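Local coordinates for PHOX (Pseudomonas fluorescens, PDB 4A9V), which probably hydrolyses phosphate monoesters as an alkaline phosphatase of the PhoX family, using a complex iron-calcium cofactor, at residues 58-63 / 140-145. Residues are numbered along the deposited sequence; the frame is centred on the assembly and turned at random.
Sequences AAQEVQ and NRRIHG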
loop_
_atom_site.group_PDB
_atom_site.type_symbol
_atom_site.label_atom_id
_atom_site.label_comp_id
_atom_site.label_asym_id
_atom_site.label_seq_id
_atom_site.Cartn_x
_atom_site.Cartn_y
_atom_site.Cartn_z
ATOM N N ALA A 58 4.636 21.593 14.125
ATOM C CA ALA A 58 3.238 21.925 14.363
ATOM C C ALA A 58 2.516 22.284 13.067
ATOM O O ALA A 58 1.364 21.912 12.869
ATOM C CB ALA A 58 3.128 23.064 15.365
ATOM N N ALA A 59 3.201 22.992 12.174
ATOM C CA ALA A 59 2.631 23.279 10.866
ATOM C C ALA A 59 2.417 22.006 10.057
ATOM O O ALA A 59 1.385 21.836 9.424
ATOM C CB ALA A 59 3.509 24.253 10.097
ATOM N N GLN A 60 3.386 21.098 10.086
ATOM C CA GLN A 60 3.271 19.882 9.296
ATOM C C GLN A 60 2.115 19.008 9.791
ATOM O O GLN A 60 1.480 18.320 8.990
ATOM C CB GLN A 60 4.586 19.100 9.300
ATOM C CG GLN A 60 4.551 17.823 8.469
ATOM C CD GLN A 60 4.331 18.071 6.989
ATOM O OE1 GLN A 60 5.238 18.467 6.264
ATOM N NE2 GLN A 60 3.115 17.830 6.534
ATOM N N GLU A 61 1.774 19.127 11.076
ATOM C CA GLU A 61 0.632 18.402 11.632
ATOM C C GLU A 61 -0.712 18.884 11.101
ATOM O O GLU A 61 -1.713 18.192 11.281
ATOM C CB GLU A 61 0.649 18.457 13.165
ATOM C CG GLU A 61 1.792 17.640 13.759
ATOM C CD GLU A 61 1.979 17.802 15.260
ATOM O OE1 GLU A 61 1.419 18.740 15.862
ATOM O OE2 GLU A 61 2.855 17.104 15.815
ATOM N N VAL A 62 -0.734 20.037 10.429
ATOM C CA VAL A 62 -1.958 20.567 9.823
ATOM C C VAL A 62 -1.792 20.809 8.319
ATOM O O VAL A 62 -2.584 21.519 7.700
ATOM C CB VAL A 62 -2.453 21.861 10.522
ATOM C CG1 VAL A 62 -2.882 21.554 11.949
ATOM C CG2 VAL A 62 -1.400 22.957 10.489
ATOM N N GLN A 63 -0.794 20.152 7.733
ATOM C CA GLN A 63 -0.534 20.207 6.297
ATOM C C GLN A 63 -0.594 18.799 5.720
ATOM O O GLN A 63 -0.306 17.821 6.404
ATOM C CB GLN A 63 0.855 20.801 6.024
ATOM C CG GLN A 63 0.946 22.288 6.327
ATOM C CD GLN A 63 2.372 22.784 6.470
ATOM O OE1 GLN A 63 3.297 22.026 6.806
ATOM N NE2 GLN A 63 2.546 24.085 6.303
ATOM N N ASN A 140 -11.620 17.957 6.605
ATOM C CA ASN A 140 -10.181 17.853 6.400
ATOM C C ASN A 140 -9.506 17.493 7.714
ATOM O O ASN A 140 -9.810 18.078 8.752
ATOM C CB ASN A 140 -9.602 19.162 5.873
ATOM C CG ASN A 140 -10.047 19.481 4.461
ATOM O OD1 ASN A 140 -10.660 18.657 3.768
ATOM N ND2 ASN A 140 -9.688 20.674 4.003
ATOM N N ARG A 141 -8.520 16.603 7.660
ATOM C CA ARG A 141 -7.927 16.097 8.882
ATOM C C ARG A 141 -6.574 15.485 8.594
ATOM O O ARG A 141 -6.415 14.766 7.613
ATOM C CB ARG A 141 -8.856 15.038 9.476
ATOM C CG ARG A 141 -8.421 14.526 10.819
ATOM C CD ARG A 141 -9.346 13.431 11.302
ATOM N NE ARG A 141 -8.945 12.999 12.624
ATOM C CZ ARG A 141 -9.609 12.132 13.368
ATOM N NH1 ARG A 141 -10.610 11.435 12.842
ATOM N NH2 ARG A 141 -9.205 11.909 14.612
ATOM N N ARG A 142 -5.631 15.701 9.502
ATOM C CA ARG A 142 -4.425 14.881 9.582
ATOM C C ARG A 142 -4.536 13.879 10.721
ATOM O O ARG A 142 -4.810 14.245 11.862
ATOM C CB ARG A 142 -3.176 15.739 9.776
ATOM C CG ARG A 142 -2.726 16.507 8.547
ATOM C CD ARG A 142 -2.518 15.632 7.318
ATOM N NE ARG A 142 -1.801 14.389 7.586
ATOM C CZ ARG A 142 -0.540 14.329 8.000
ATOM N NH1 ARG A 142 0.234 15.402 7.956
ATOM N NH2 ARG A 142 -0.039 13.191 8.462
ATOM N N ILE A 143 -4.226 12.629 10.403
ATOM C CA ILE A 143 -3.888 11.620 11.378
ATOM C C ILE A 143 -2.411 11.332 11.159
ATOM O O ILE A 143 -1.988 11.147 10.019
ATOM C CB ILE A 143 -4.746 10.359 11.172
ATOM C CG1 ILE A 143 -6.230 10.711 11.351
ATOM C CG2 ILE A 143 -4.330 9.263 12.136
ATOM C CD1 ILE A 143 -7.197 9.794 10.646
ATOM N N HIS A 144 -1.602 11.513 12.188
ATOM C CA HIS A 144 -0.166 11.433 11.997
ATOM C C HIS A 144 0.493 10.520 12.994
ATOM O O HIS A 144 -0.173 9.825 13.774
ATOM C CB HIS A 144 0.449 12.834 12.016
ATOM C CG HIS A 144 0.137 13.615 13.261
ATOM N ND1 HIS A 144 0.617 13.267 14.473
ATOM C CD2 HIS A 144 -0.649 14.744 13.454
ATOM C CE1 HIS A 144 0.156 14.123 15.393
ATOM N NE2 HIS A 144 -0.602 15.042 14.766
ATOM N N GLY A 145 1.820 10.488 12.964
ATOM C CA GLY A 145 2.578 9.518 13.736
ATOM C C GLY A 145 2.556 9.711 15.241
ATOM O O GLY A 145 3.002 8.823 15.969
HETATM O O HOH W 1 -1.666 17.299 16.256
#
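Arg-142 reaches from its strand into the turn that leads out of a short helix and donates NH1 to the carbonyl O of Gln-63, 2.9 Å away. The bond is fairly straight at the hydrogen (158°); the oxygen lies close to the guanidinium plane, and NH1 meets it almost head-on, in line with the C=O bond. A side chain bent at chi2 and then at chi3 (-44°) brings the group back beside its own strand, where NH2 donates to Ile-143 O at 3.2 Å, a less well-aligned bond: the oxygen is tilted from the guanidinium plane and NH2 stands above the carbonyl plane. NH1 also binds Ala-115 O at the end of helix 107-115. Arginine suits this buried place because its several N-H groups can serve backbone carbonyls from three parts of the chain. Its aliphatic portion is used as well: CB packs 3.2 Å from Glu-61 O, and CD lies against the carbonyl of Gln-63.

Two residues along the strand, His-144 lies face-on to the side chain of Glu-61. CG of Glu-61 sits over one face near the NE2 and CD2 rim, 4.0 Å from the ring centroid, in a CH-pi contact, and the carboxylate stacks nearly parallel to the imidazole, the planes 7° apart. Glutamate supplies both methylenes for the ring and a charge for Arg-111, whose salt bridge to OE1 helps hold the carboxylate in place. A water at the ring edge lies 2.9 Å from His-144 NE2 and donates a weak bond to Glu-61 OE1; ND1 is hydrogen-bonded to Asn-146.

Behind these contacts, the type I turn, closed by Gln-63 N to Gln-60 O, sets the Gln-63 carbonyl toward Arg-142. A short helix and its turn thus pack on 130-144, edge strand of a four-stranded antiparallel sheet, consistent with a blade of the PhoX beta-propeller, away from the metal cofactor.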